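Local coordinates for reticulocyte binding protein (Streptococcus agalactiae COH1, PDB 3FAW), which probably hydrolyses alpha-1,6-glucosidic linkages in pullulan and related branched glucans as a secreted, cell-wall-attached pullulanase of group B Streptococcus, at residues A137-D142 with N197-Y202; S247-Q252 with D364-I369; V275-S280 with Y623-R628; N340-G345 with A669-D674. All blocks are in the same frame, centred on the assembly; numbering follows the deposited sequence.

Interaction 1: residues A137-D142 with N197-Y202. With CA (calcium ion), chain B.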
loop_
_atom_site.group_PDB
_atom_site.type_symbol
_atom_site.label_atom_id
_atom_site.label_comp_id
_atom_site.label_asym_id
_atom_site.label_seq_id
_atom_site.Cartn_x
_atom_site.Cartn_y
_atom_site.Cartn_z
ATOM N N ALA A 137 15.347 -18.291 -10.310
ATOM C CA ALA A 137 16.545 -19.116 -10.153
ATOM C C ALA A 137 16.473 -19.900 -8.847
ATOM O O ALA A 137 16.356 -19.309 -7.768
ATOM C CB ALA A 137 17.791 -18.238 -10.167
ATOM N N VAL A 138 16.554 -21.228 -8.956
ATOM C CA VAL A 138 16.411 -22.132 -7.811
ATOM C C VAL A 138 17.714 -22.887 -7.508
ATOM O O VAL A 138 18.192 -23.654 -8.339
ATOM C CB VAL A 138 15.279 -23.160 -8.064
ATOM C CG1 VAL A 138 15.065 -24.035 -6.842
ATOM C CG2 VAL A 138 13.982 -22.449 -8.444
ATOM N N LEU A 139 18.272 -22.670 -6.316
ATOM C CA LEU A 139 19.445 -23.419 -5.842
ATOM C C LEU A 139 19.030 -24.817 -5.410
ATOM O O LEU A 139 17.942 -24.996 -4.861
ATOM C CB LEU A 139 20.083 -22.748 -4.616
ATOM C CG LEU A 139 20.986 -21.518 -4.715
ATOM C CD1 LEU A 139 21.137 -20.900 -3.324
ATOM C CD2 LEU A 139 22.354 -21.867 -5.293
ATOM N N ASN A 140 19.897 -25.801 -5.627
ATOM C CA ASN A 140 19.703 -27.118 -5.012
ATOM C C ASN A 140 20.187 -27.092 -3.553
ATOM O O ASN A 140 20.687 -26.064 -3.078
ATOM C CB ASN A 140 20.377 -28.230 -5.830
ATOM C CG ASN A 140 21.889 -28.112 -5.869
ATOM O OD1 ASN A 140 22.466 -27.110 -5.443
ATOM N ND2 ASN A 140 22.540 -29.142 -6.394
ATOM N N GLN A 141 20.039 -28.211 -2.848
ATOM C CA GLN A 141 20.252 -28.242 -1.394
ATOM C C GLN A 141 21.647 -27.793 -0.966
ATOM O O GLN A 141 21.782 -27.025 -0.014
ATOM C CB GLN A 141 19.962 -29.636 -0.824
ATOM C CG GLN A 141 20.176 -29.733 0.691
ATOM C CD GLN A 141 19.610 -31.005 1.301
ATOM O OE1 GLN A 141 19.052 -30.978 2.401
ATOM N NE2 GLN A 141 19.752 -32.122 0.595
ATOM N N ASP A 142 22.676 -28.278 -1.657
ATOM C CA ASP A 142 24.069 -27.970 -1.292
ATOM C C ASP A 142 24.661 -26.776 -2.060
ATOM O O ASP A 142 25.813 -26.401 -1.838
ATOM C CB ASP A 142 24.961 -29.214 -1.440
ATOM C CG ASP A 142 25.067 -29.717 -2.878
ATOM O OD1 ASP A 142 24.499 -29.095 -3.805
ATOM O OD2 ASP A 142 25.728 -30.757 -3.074
ATOM N N ASN A 197 29.975 -23.544 -5.144
ATOM C CA ASN A 197 28.759 -23.186 -4.410
ATOM C C ASN A 197 28.282 -21.813 -4.872
ATOM O O ASN A 197 28.966 -20.806 -4.659
ATOM C CB ASN A 197 29.022 -23.180 -2.896
ATOM C CG ASN A 197 27.741 -23.123 -2.065
ATOM O OD1 ASN A 197 26.715 -22.616 -2.508
ATOM N ND2 ASN A 197 27.809 -23.644 -0.844
ATOM N N TYR A 198 27.108 -21.781 -5.500
ATOM C CA TYR A 198 26.559 -20.552 -6.077
ATOM C C TYR A 198 25.850 -19.657 -5.062
ATOM O O TYR A 198 25.449 -18.542 -5.402
ATOM C CB TYR A 198 25.596 -20.884 -7.217
ATOM C CG TYR A 198 26.277 -21.347 -8.483
ATOM C CD1 TYR A 198 26.744 -20.424 -9.419
ATOM C CD2 TYR A 198 26.451 -22.705 -8.751
ATOM C CE1 TYR A 198 27.372 -20.839 -10.583
ATOM C CE2 TYR A 198 27.079 -23.131 -9.916
ATOM C CZ TYR A 198 27.534 -22.191 -10.829
ATOM O OH TYR A 198 28.154 -22.598 -11.989
ATOM N N THR A 199 25.698 -20.135 -3.826
ATOM C CA THR A 199 25.023 -19.374 -2.777
ATOM C C THR A 199 25.706 -18.012 -2.586
ATOM O O THR A 199 26.930 -17.931 -2.442
ATOM C CB THR A 199 25.001 -20.155 -1.436
ATOM O OG1 THR A 199 24.466 -21.470 -1.651
ATOM C CG2 THR A 199 24.149 -19.436 -0.387
ATOM N N GLY A 200 24.915 -16.945 -2.628
ATOM C CA GLY A 200 25.432 -15.585 -2.431
ATOM C C GLY A 200 25.949 -14.882 -3.682
ATOM O O GLY A 200 26.151 -13.670 -3.665
ATOM N N TYR A 201 26.178 -15.624 -4.764
ATOM C CA TYR A 201 26.616 -15.012 -6.029
ATOM C C TYR A 201 25.477 -14.211 -6.660
ATOM O O TYR A 201 24.296 -14.472 -6.397
ATOM C CB TYR A 201 27.139 -16.066 -7.013
ATOM C CG TYR A 201 28.570 -16.505 -6.759
ATOM C CD1 TYR A 201 28.868 -17.468 -5.795
ATOM C CD2 TYR A 201 29.628 -15.957 -7.485
ATOM C CE1 TYR A 201 30.185 -17.873 -5.561
ATOM C CE2 TYR A 201 30.941 -16.355 -7.260
ATOM C CZ TYR A 201 31.212 -17.313 -6.298
ATOM O OH TYR A 201 32.514 -17.712 -6.079
ATOM N N TYR A 202 25.841 -13.241 -7.494
ATOM C CA TYR A 202 24.865 -12.335 -8.096
ATOM C C TYR A 202 24.807 -12.511 -9.614
ATOM O O TYR A 202 25.762 -12.989 -10.220
ATOM C CB TYR A 202 25.202 -10.888 -7.747
ATOM C CG TYR A 202 25.401 -10.639 -6.270
ATOM C CD1 TYR A 202 26.663 -10.339 -5.754
ATOM C CD2 TYR A 202 24.332 -10.708 -5.386
ATOM C CE1 TYR A 202 26.844 -10.101 -4.392
ATOM C CE2 TYR A 202 24.508 -10.483 -4.023
ATOM C CZ TYR A 202 25.760 -10.178 -3.534
ATOM O OH TYR A 202 25.925 -9.942 -2.188
HETATM CA CA CA B . 28.004 -10.427 -0.724
HETATM O O HOH W 1 26.895 -12.583 -1.401
HETATM O O HOH W 2 29.950 -9.637 0.530
HETATM O O HOH W 3 28.567 -8.376 -1.818
HETATM O O HOH W 4 28.475 -12.258 0.865
#
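Two donors from Thr199 converge on Asn197 OD1, an instance of how a loop can be stiffened by its own side chains before it meets a strand. The hydroxyl Thr199 OG1 donates to Asn197 OD1 over 2.7 Å, and the backbone Thr199 N reaches the same oxygen at 3.0 Å, the latter closing an Asx turn. Thr199 can use both groups because its OG1 sits beside its own backbone N (chi1 -52°). The facing segment meets this polar group with a methyl: Leu139 CD1 lies 3.8 Å from Thr199 OG1, the two side chains crossing at about a right angle. The other branch, Leu139 CD2, presses on Tyr198 CB at 3.9 Å, while the phenol itself leads off to bond with the carbonyl of Asp190. At the margin, Asn197 ND2 approaches Asp142 O to 3.5 Å without making a bond.

Overlapping the Asx turn, a type II beta turn runs from Tyr198 to Tyr201, with Gly200 at the positive-phi corner. Its carbonyl O lies over the centre of one face of the Tyr202 ring and also accepts from a water that ligates calcium. Tyr202 OH binds that ion directly at 2.6 Å, and the backbone oxygens of Lys165 and Lys363, with four waters in all, complete seven ligands. Such a turn, set between strands 184-189 and 202-209 and packed on the end of strand 136-139, belongs to the beta-sandwich of a carbohydrate-binding module 48, with a calcium site that it shares with Lys363 of the catalytic domain.

Interaction 2: residues S247-Q252 with D364-I369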
loop_
_atom_site.group_PDB
_atom_site.type_symbol
_atom_site.label_atom_id
_atom_site.label_comp_id
_atom_site.label_asym_id
_atom_site.label_seq_id
_atom_site.Cartn_x
_atom_site.Cartn_y
_atom_site.Cartn_z
ATOM N N SER A 247 13.840 -21.056 1.922
ATOM C CA SER A 247 13.327 -22.094 2.829
ATOM C C SER A 247 14.337 -22.527 3.895
ATOM O O SER A 247 13.950 -22.987 4.972
ATOM C CB SER A 247 12.863 -23.316 2.027
ATOM O OG SER A 247 13.927 -23.879 1.280
ATOM N N GLN A 248 15.626 -22.367 3.597
ATOM C CA GLN A 248 16.686 -22.739 4.524
ATOM C C GLN A 248 16.966 -21.652 5.575
ATOM O O GLN A 248 17.673 -21.907 6.546
ATOM C CB GLN A 248 17.969 -23.079 3.749
ATOM C CG GLN A 248 17.847 -24.331 2.870
ATOM C CD GLN A 248 19.145 -24.698 2.165
ATOM O OE1 GLN A 248 20.010 -23.851 1.946
ATOM N NE2 GLN A 248 19.283 -25.971 1.805
ATOM N N LEU A 249 16.399 -20.457 5.394
ATOM C CA LEU A 249 16.726 -19.296 6.237
ATOM C C LEU A 249 15.618 -18.939 7.232
ATOM O O LEU A 249 14.438 -19.181 6.985
ATOM C CB LEU A 249 17.024 -18.076 5.358
ATOM C CG LEU A 249 18.041 -18.280 4.233
ATOM C CD1 LEU A 249 18.050 -17.076 3.282
ATOM C CD2 LEU A 249 19.433 -18.545 4.800
ATOM N N GLY A 250 16.015 -18.348 8.354
ATOM C CA GLY A 250 15.073 -17.917 9.388
ATOM C C GLY A 250 14.538 -19.078 10.211
ATOM O O GLY A 250 14.902 -20.233 9.963
ATOM N N PRO A 251 13.667 -18.782 11.196
ATOM C CA PRO A 251 13.057 -19.829 12.024
ATOM C C PRO A 251 12.301 -20.843 11.168
ATOM O O PRO A 251 11.446 -20.460 10.371
ATOM C CB PRO A 251 12.081 -19.064 12.933
ATOM C CG PRO A 251 12.459 -17.638 12.842
ATOM C CD PRO A 251 13.204 -17.431 11.565
ATOM N N GLN A 252 12.622 -22.122 11.339
ATOM C CA GLN A 252 12.054 -23.186 10.513
ATOM C C GLN A 252 10.632 -23.589 10.922
ATOM O O GLN A 252 9.949 -24.294 10.176
ATOM C CB GLN A 252 12.980 -24.408 10.525
ATOM C CG GLN A 252 14.328 -24.154 9.857
ATOM C CD GLN A 252 14.186 -23.839 8.379
ATOM O OE1 GLN A 252 13.786 -24.695 7.591
ATOM N NE2 GLN A 252 14.501 -22.605 8.000
ATOM N N ASP A 364 25.160 -9.489 2.540
ATOM C CA ASP A 364 24.779 -10.904 2.579
ATOM C C ASP A 364 23.299 -11.023 2.172
ATOM O O ASP A 364 22.420 -10.662 2.950
ATOM C CB ASP A 364 25.004 -11.453 3.998
ATOM C CG ASP A 364 24.608 -12.924 4.153
ATOM O OD1 ASP A 364 24.051 -13.527 3.207
ATOM O OD2 ASP A 364 24.859 -13.477 5.248
ATOM N N PRO A 365 23.014 -11.544 0.957
ATOM C CA PRO A 365 21.628 -11.560 0.469
ATOM C C PRO A 365 20.685 -12.511 1.221
ATOM O O PRO A 365 19.468 -12.373 1.121
ATOM C CB PRO A 365 21.775 -11.978 -1.000
ATOM C CG PRO A 365 23.045 -12.727 -1.066
ATOM C CD PRO A 365 23.945 -12.144 -0.017
ATOM N N SER A 366 21.241 -13.463 1.964
ATOM C CA SER A 366 20.436 -14.386 2.757
ATOM C C SER A 366 19.939 -13.753 4.061
ATOM O O SER A 366 18.893 -14.140 4.582
ATOM C CB SER A 366 21.240 -15.657 3.062
ATOM O OG SER A 366 21.467 -16.402 1.874
ATOM N N ALA A 367 20.682 -12.774 4.572
ATOM C CA ALA A 367 20.412 -12.196 5.891
ATOM C C ALA A 367 19.013 -11.583 6.005
ATOM O O ALA A 367 18.271 -11.911 6.925
ATOM C CB ALA A 367 21.472 -11.162 6.238
ATOM N N ARG A 368 18.652 -10.713 5.064
ATOM C CA ARG A 368 17.367 -9.992 5.114
ATOM C C ARG A 368 16.138 -10.901 5.124
ATOM O O ARG A 368 15.123 -10.561 5.736
ATOM C CB ARG A 368 17.261 -8.983 3.967
ATOM C CG ARG A 368 17.304 -9.616 2.572
ATOM C CD ARG A 368 18.461 -9.083 1.781
ATOM N NE ARG A 368 18.089 -8.176 0.722
ATOM C CZ ARG A 368 18.925 -7.329 0.129
ATOM N NH1 ARG A 368 20.195 -7.218 0.510
ATOM N NH2 ARG A 368 18.475 -6.567 -0.842
ATOM N N ILE A 369 16.229 -12.039 4.441
ATOM C CA ILE A 369 15.171 -13.044 4.451
ATOM C C ILE A 369 15.044 -13.631 5.859
ATOM O O ILE A 369 13.935 -13.754 6.396
ATOM C CB ILE A 369 15.455 -14.165 3.415
ATOM C CG1 ILE A 369 15.367 -13.599 1.994
ATOM C CG2 ILE A 369 14.480 -15.340 3.593
ATOM C CD1 ILE A 369 15.795 -14.572 0.904
#
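The backbones come closest at Leu249 and Ile369, whose CA atoms stand 6.7 Å apart where a loop meets the first turn of helix 367-381. Each segment is shaped by its own side chains. Asp364 OD1 accepts from Ser366 N, a capping bond at the helix entrance that meets the carboxylate from above its plane. In the other segment the Gln252 side chain folds back so that NE2 donates to both Ser247 O and Gly250 O; both acceptors lie close to the plane of the Gln252 amide, and the pair of bonds probably helps to hold the bend around Leu249.

Leu249 then carries the contact as a single apolar wedge. Its CD1 methyl comes within 3.3 Å of the carbonyl Ser366 O and, more tightly than carbons usually pack, 3.5 Å from Ser366 CB. Its second methyl, CD2, touches the same serine at CB, 3.8 Å away, so the fork of the leucine sits against Ser366. On the other flank CD1 rests 3.9 Å from Ile369 CB, while Leu249 CB faces Ile369 CG2. With CG beside the backbone N (chi1 -51°), the branch is carried over to the helix.

Further along, Leu249 O accepts from Lys373 NZ, and Pro251 lies on Lys373, Gln374 and His377 of the same helix. Between the two segments themselves the join is therefore one of van der Waals fit, with directional bonds spent on shaping each partner and on the lysine one turn further down.

Interaction 3: residues V275-S280 with Y623-R628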
loop_
_atom_site.group_PDB
_atom_site.type_symbol
_atom_site.label_atom_id
_atom_site.label_comp_id
_atom_site.label_asym_id
_atom_site.label_seq_id
_atom_site.Cartn_x
_atom_site.Cartn_y
_atom_site.Cartn_z
ATOM N N VAL A 275 9.610 0.840 9.072
ATOM C CA VAL A 275 10.650 0.122 9.834
ATOM C C VAL A 275 11.774 1.033 10.336
ATOM O O VAL A 275 12.306 0.830 11.433
ATOM C CB VAL A 275 11.257 -1.038 9.006
ATOM C CG1 VAL A 275 12.422 -1.689 9.748
ATOM C CG2 VAL A 275 10.187 -2.073 8.687
ATOM N N ARG A 276 12.135 2.024 9.526
ATOM C CA ARG A 276 13.089 3.058 9.927
ATOM C C ARG A 276 12.519 3.930 11.053
ATOM O O ARG A 276 13.126 4.046 12.123
ATOM C CB ARG A 276 13.454 3.937 8.726
ATOM C CG ARG A 276 14.459 5.051 9.015
ATOM C CD ARG A 276 15.831 4.489 9.309
ATOM N NE ARG A 276 16.842 5.539 9.423
ATOM C CZ ARG A 276 18.153 5.328 9.526
ATOM N NH1 ARG A 276 18.651 4.094 9.523
ATOM N NH2 ARG A 276 18.974 6.360 9.626
ATOM N N ASP A 277 11.354 4.528 10.796
ATOM C CA ASP A 277 10.709 5.456 11.740
ATOM C C ASP A 277 10.651 4.919 13.163
ATOM O O ASP A 277 10.920 5.642 14.124
ATOM C CB ASP A 277 9.258 5.751 11.317
ATOM C CG ASP A 277 9.155 6.507 10.002
ATOM O OD1 ASP A 277 10.196 6.862 9.406
ATOM O OD2 ASP A 277 8.006 6.737 9.564
ATOM N N PHE A 278 10.277 3.650 13.283
ATOM C CA PHE A 278 9.889 3.069 14.562
ATOM C C PHE A 278 11.047 2.920 15.553
ATOM O O PHE A 278 10.802 2.745 16.745
ATOM C CB PHE A 278 9.213 1.709 14.332
ATOM C CG PHE A 278 8.400 1.210 15.507
ATOM C CD1 PHE A 278 7.433 2.013 16.101
ATOM C CD2 PHE A 278 8.578 -0.082 15.992
ATOM C CE1 PHE A 278 6.676 1.550 17.168
ATOM C CE2 PHE A 278 7.823 -0.553 17.056
ATOM C CZ PHE A 278 6.866 0.266 17.643
ATOM N N THR A 279 12.290 2.979 15.067
ATOM C CA THR A 279 13.470 2.853 15.937
ATOM C C THR A 279 14.638 3.785 15.582
ATOM O O THR A 279 15.776 3.502 15.950
ATOM C CB THR A 279 13.991 1.385 15.955
ATOM O OG1 THR A 279 14.393 0.995 14.636
ATOM C CG2 THR A 279 12.909 0.427 16.471
ATOM N N SER A 280 14.365 4.896 14.893
ATOM C CA SER A 280 15.420 5.848 14.509
ATOM C C SER A 280 15.625 6.987 15.517
ATOM O O SER A 280 16.503 7.827 15.327
ATOM C CB SER A 280 15.135 6.447 13.131
ATOM O OG SER A 280 13.947 7.219 13.136
ATOM N N TYR A 623 -0.190 8.787 20.398
ATOM C CA TYR A 623 0.417 9.776 21.304
ATOM C C TYR A 623 0.372 11.226 20.805
ATOM O O TYR A 623 0.640 12.140 21.578
ATOM C CB TYR A 623 1.861 9.372 21.694
ATOM C CG TYR A 623 2.937 9.631 20.653
ATOM C CD1 TYR A 623 3.517 10.890 20.511
ATOM C CD2 TYR A 623 3.398 8.609 19.828
ATOM C CE1 TYR A 623 4.503 11.127 19.569
ATOM C CE2 TYR A 623 4.390 8.839 18.879
ATOM C CZ TYR A 623 4.935 10.095 18.751
ATOM O OH TYR A 623 5.914 10.316 17.804
ATOM N N GLY A 624 0.035 11.442 19.535
ATOM C CA GLY A 624 -0.002 12.798 18.969
ATOM C C GLY A 624 1.271 13.172 18.226
ATOM O O GLY A 624 1.805 14.274 18.387
ATOM N N ARG A 625 1.730 12.248 17.389
ATOM C CA ARG A 625 2.929 12.412 16.574
ATOM C C ARG A 625 2.884 13.679 15.713
ATOM O O ARG A 625 1.839 14.032 15.156
ATOM C CB ARG A 625 3.091 11.173 15.686
ATOM C CG ARG A 625 4.292 11.160 14.760
ATOM C CD ARG A 625 4.354 9.826 14.032
ATOM N NE ARG A 625 5.329 9.831 12.951
ATOM C CZ ARG A 625 5.695 8.758 12.253
ATOM N NH1 ARG A 625 5.166 7.568 12.505
ATOM N NH2 ARG A 625 6.600 8.881 11.290
ATOM N N THR A 626 4.031 14.348 15.607
ATOM C CA THR A 626 4.144 15.595 14.851
ATOM C C THR A 626 5.286 15.539 13.839
ATOM O O THR A 626 6.281 14.828 14.040
ATOM C CB THR A 626 4.374 16.810 15.791
ATOM O OG1 THR A 626 4.309 18.026 15.032
ATOM C CG2 THR A 626 5.728 16.713 16.476
ATOM N N LYS A 627 5.131 16.309 12.762
ATOM C CA LYS A 627 6.161 16.455 11.732
ATOM C C LYS A 627 6.507 17.933 11.521
ATOM O O LYS A 627 6.622 18.399 10.384
ATOM C CB LYS A 627 5.698 15.813 10.418
ATOM C CG LYS A 627 5.480 14.310 10.520
ATOM C CD LYS A 627 5.064 13.683 9.193
ATOM C CE LYS A 627 4.869 12.177 9.352
ATOM N NZ LYS A 627 4.289 11.513 8.149
ATOM N N ARG A 628 6.686 18.655 12.628
ATOM C CA ARG A 628 7.016 20.078 12.593
ATOM C C ARG A 628 8.456 20.273 12.114
ATOM O O ARG A 628 9.354 19.542 12.529
ATOM C CB ARG A 628 6.839 20.717 13.979
ATOM C CG ARG A 628 6.758 22.253 13.947
ATOM C CD ARG A 628 7.219 22.899 15.247
ATOM N NE ARG A 628 6.238 22.801 16.331
ATOM C CZ ARG A 628 5.675 23.829 16.973
ATOM N NH1 ARG A 628 5.963 25.090 16.669
ATOM N NH2 ARG A 628 4.803 23.588 17.945
HETATM O O HOH W 5 5.976 5.090 10.725
#
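Asp277 and Arg625 supply the whole of this buried contact, a worked case of two loops joined across a long gap by one charged pair. Their CA atoms are 11.5 Å apart, and the arginine spans the distance: CG stands anti to the backbone N (chi1 180°) and the chain runs extended from CG to NE. At its end Arg625 NH2 donates to Asp277 OD2 over 3.1 Å, a nearly straight salt bridge with an N-H...O angle of 162°. The oxygen lies at the edge of the guanidinium, close to its plane. The carboxylate, however, is turned 81° against that plane and is met from above, so the pairing is through one nitrogen and one oxygen.

A water bridges the same two groups. It donates to Asp277 OD2 at 2.9 Å and accepts from Arg625 NH1 at 3.2 Å, making a small ring around the bridge. Both charged groups have further partners: Asp277 OD1 bonds Tyr342 OH, and Arg625 NH1 donates to the carbonyl of Ser619. These bonds hold the buried pair from both ends and probably favour its charged form.

Segment 275-280 follows strand 269-273 and segment 623-628 follows strand 614-618, the first and eighth strands, which are neighbours in the closed barrel. The salt bridge thus ties together the loops beyond their carboxyl ends, with helix 668-671 alongside, its Asn671 touching Asp277.

Interaction 4: residues N340-G345 with A669-D674. With CA (calcium ion), chain D.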
loop_
_atom_site.group_PDB
_atom_site.type_symbol
_atom_site.label_atom_id
_atom_site.label_comp_id
_atom_site.label_asym_id
_atom_site.label_seq_id
_atom_site.Cartn_x
_atom_site.Cartn_y
_atom_site.Cartn_z
ATOM N N ASN A 340 17.012 13.388 1.282
ATOM C CA ASN A 340 17.470 12.481 2.327
ATOM C C ASN A 340 17.520 11.050 1.812
ATOM O O ASN A 340 16.720 10.664 0.962
ATOM C CB ASN A 340 16.549 12.576 3.538
ATOM C CG ASN A 340 16.673 13.907 4.252
ATOM O OD1 ASN A 340 17.559 14.092 5.079
ATOM N ND2 ASN A 340 15.785 14.842 3.931
ATOM N N ASN A 341 18.458 10.266 2.337
ATOM C CA ASN A 341 18.555 8.844 2.001
ATOM C C ASN A 341 17.281 8.096 2.403
ATOM O O ASN A 341 16.972 7.031 1.858
ATOM C CB ASN A 341 19.775 8.211 2.684
ATOM C CG ASN A 341 20.106 6.829 2.142
ATOM O OD1 ASN A 341 20.015 6.674 0.835
ATOM N ND2 ASN A 341 20.452 5.916 2.893
ATOM N N TYR A 342 16.563 8.662 3.372
ATOM C CA TYR A 342 15.237 8.189 3.757
ATOM C C TYR A 342 14.307 7.989 2.560
ATOM O O TYR A 342 14.324 8.773 1.615
ATOM C CB TYR A 342 14.588 9.192 4.714
ATOM C CG TYR A 342 13.275 8.706 5.262
ATOM C CD1 TYR A 342 13.234 7.918 6.400
ATOM C CD2 TYR A 342 12.074 9.009 4.626
ATOM C CE1 TYR A 342 12.040 7.461 6.903
ATOM C CE2 TYR A 342 10.869 8.550 5.122
ATOM C CZ TYR A 342 10.861 7.776 6.262
ATOM O OH TYR A 342 9.673 7.309 6.770
ATOM N N ASN A 343 13.484 6.947 2.624
ATOM C CA ASN A 343 12.500 6.665 1.580
ATOM C C ASN A 343 11.385 5.814 2.171
ATOM O O ASN A 343 11.670 4.817 2.828
ATOM C CB ASN A 343 13.180 5.927 0.420
ATOM C CG ASN A 343 12.359 5.926 -0.863
ATOM O OD1 ASN A 343 11.134 6.062 -0.850
ATOM N ND2 ASN A 343 13.045 5.762 -1.989
ATOM N N TRP A 344 10.127 6.211 1.952
ATOM C CA TRP A 344 8.981 5.390 2.370
ATOM C C TRP A 344 9.025 4.030 1.687
ATOM O O TRP A 344 8.726 3.012 2.309
ATOM C CB TRP A 344 7.633 6.055 2.048
ATOM C CG TRP A 344 7.171 7.102 3.015
ATOM C CD1 TRP A 344 7.564 7.264 4.315
ATOM C CD2 TRP A 344 6.182 8.113 2.767
ATOM N NE1 TRP A 344 6.905 8.327 4.878
ATOM C CE2 TRP A 344 6.052 8.868 3.952
ATOM C CE3 TRP A 344 5.408 8.464 1.652
ATOM C CZ2 TRP A 344 5.174 9.949 4.059
ATOM C CZ3 TRP A 344 4.537 9.544 1.758
ATOM C CH2 TRP A 344 4.430 10.274 2.954
ATOM N N GLY A 345 9.374 4.034 0.401
ATOM C CA GLY A 345 9.529 2.808 -0.379
ATOM C C GLY A 345 8.589 2.644 -1.562
ATOM O O GLY A 345 8.469 1.542 -2.100
ATOM N N ALA A 669 14.948 13.228 11.604
ATOM C CA ALA A 669 14.481 14.255 12.549
ATOM C C ALA A 669 12.969 14.487 12.416
ATOM O O ALA A 669 12.262 14.621 13.417
ATOM C CB ALA A 669 15.235 15.556 12.324
ATOM N N ILE A 670 12.489 14.532 11.174
ATOM C CA ILE A 670 11.063 14.667 10.887
ATOM C C ILE A 670 10.306 13.361 11.127
ATOM O O ILE A 670 9.236 13.367 11.733
ATOM C CB ILE A 670 10.826 15.104 9.416
ATOM C CG1 ILE A 670 11.213 16.573 9.220
ATOM C CG2 ILE A 670 9.367 14.880 9.011
ATOM C CD1 ILE A 670 10.244 17.556 9.862
ATOM N N ASN A 671 10.875 12.252 10.657
ATOM C CA ASN A 671 10.138 10.990 10.510
ATOM C C ASN A 671 10.177 10.016 11.693
ATOM O O ASN A 671 9.426 9.038 11.699
ATOM C CB ASN A 671 10.613 10.257 9.244
ATOM C CG ASN A 671 9.947 10.770 7.982
ATOM O OD1 ASN A 671 8.626 10.865 8.011
ATOM N ND2 ASN A 671 10.613 11.074 6.994
ATOM N N HIS A 672 11.028 10.265 12.686
ATOM C CA HIS A 672 11.202 9.303 13.779
ATOM C C HIS A 672 9.986 9.225 14.709
ATOM O O HIS A 672 9.296 10.219 14.942
ATOM C CB HIS A 672 12.488 9.581 14.586
ATOM C CG HIS A 672 12.411 10.779 15.485
ATOM N ND1 HIS A 672 12.072 10.687 16.817
ATOM C CD2 HIS A 672 12.649 12.092 15.249
ATOM C CE1 HIS A 672 12.091 11.893 17.359
ATOM N NE2 HIS A 672 12.439 12.763 16.429
ATOM N N PHE A 673 9.732 8.023 15.219
ATOM C CA PHE A 673 8.767 7.819 16.285
ATOM C C PHE A 673 9.398 8.397 17.556
ATOM O O PHE A 673 10.526 8.052 17.904
ATOM C CB PHE A 673 8.472 6.319 16.434
ATOM C CG PHE A 673 7.365 5.990 17.405
ATOM C CD1 PHE A 673 6.046 5.912 16.978
ATOM C CD2 PHE A 673 7.650 5.719 18.737
ATOM C CE1 PHE A 673 5.026 5.586 17.871
ATOM C CE2 PHE A 673 6.636 5.394 19.637
ATOM C CZ PHE A 673 5.325 5.332 19.205
ATOM N N ASP A 674 8.673 9.299 18.217
ATOM C CA ASP A 674 9.135 9.959 19.442
ATOM C C ASP A 674 8.810 9.086 20.652
ATOM O O ASP A 674 7.679 9.091 21.139
ATOM C CB ASP A 674 8.459 11.328 19.568
ATOM C CG ASP A 674 9.025 12.179 20.700
ATOM O OD1 ASP A 674 9.628 11.640 21.661
ATOM O OD2 ASP A 674 8.846 13.410 20.624
HETATM CA CA CA D . 14.868 9.838 -0.371
HETATM O O HOH W 6 16.163 7.752 -0.611
HETATM O O HOH W 7 6.965 8.637 8.016
HETATM O O HOH W 8 16.876 10.993 -1.766
HETATM O O HOH W 9 14.467 9.169 -2.808
HETATM O O HOH W 10 12.466 9.594 -0.386
#
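Asn671, the last residue of helix 668-671, lies over one face of the Tyr342 ring, and its side chain meets the ring atom by atom. CB makes an off-centre CH-pi contact, 4.3 Å from the ring centroid. CG comes next, 3.6 Å from Tyr342 CZ. From there the amide spreads nearly parallel to the ring, its plane only 17° away. ND2 reaches over the rim, 3.2 Å from Tyr342 CE2, while OD1 heads off past the phenol oxygen.

The partners of Asn671 OD1 lie beyond the ring. It accepts from a water at 2.8 Å and is also hydrogen-bonded to Ser663 OG. The same water accepts from Trp344 NE1 at 3.2 Å and donates more distantly to Tyr342 OH, which in turn bonds Asp277. One water thus joins three side chains from the two segments.

The backbone of Tyr342 also serves calcium, which probably helps to hold the residue in place. Its carbonyl O binds the ion at 2.3 Å, alongside Asn340 O, Asp665 OD1 and four waters. With CG anti to the backbone N (chi1 -174°), the ring reaches toward the helix end while the carbonyl turns to the ion.

The chemistry is that of an amide stacked on an aromatic face. With the planes so nearly parallel, the amide's N-H bonds run along the ring more than into it, so the face probably contributes mainly dispersion; ND2 has a hydrogen-bond partner elsewhere, and OD1 is met by Ser663 and the shared water.

In the fold
The four contacts form two pairs. Interactions 1 and 2 have centres 13 Å apart and touch where Gln141 O meets Gln248 NE2 and where Pro365 packs on Gly200 and Tyr202; they come in series along the chain. Interactions 3 and 4, only 8 Å apart, are joined directly, for instance by the backbone bond of Asp277 with Phe673, and their segments alternate along the chain. The pairs are well separated, interactions 1 and 3 lying 39 Å apart between centres. Calcium sites accompany interactions 1 and 4. The first pair thus probably helps to join the carbohydrate-binding module to helix 367-381 of the barrel, while the second ties together loops after the first, second and eighth barrel strands, at the barrel's carboxyl end.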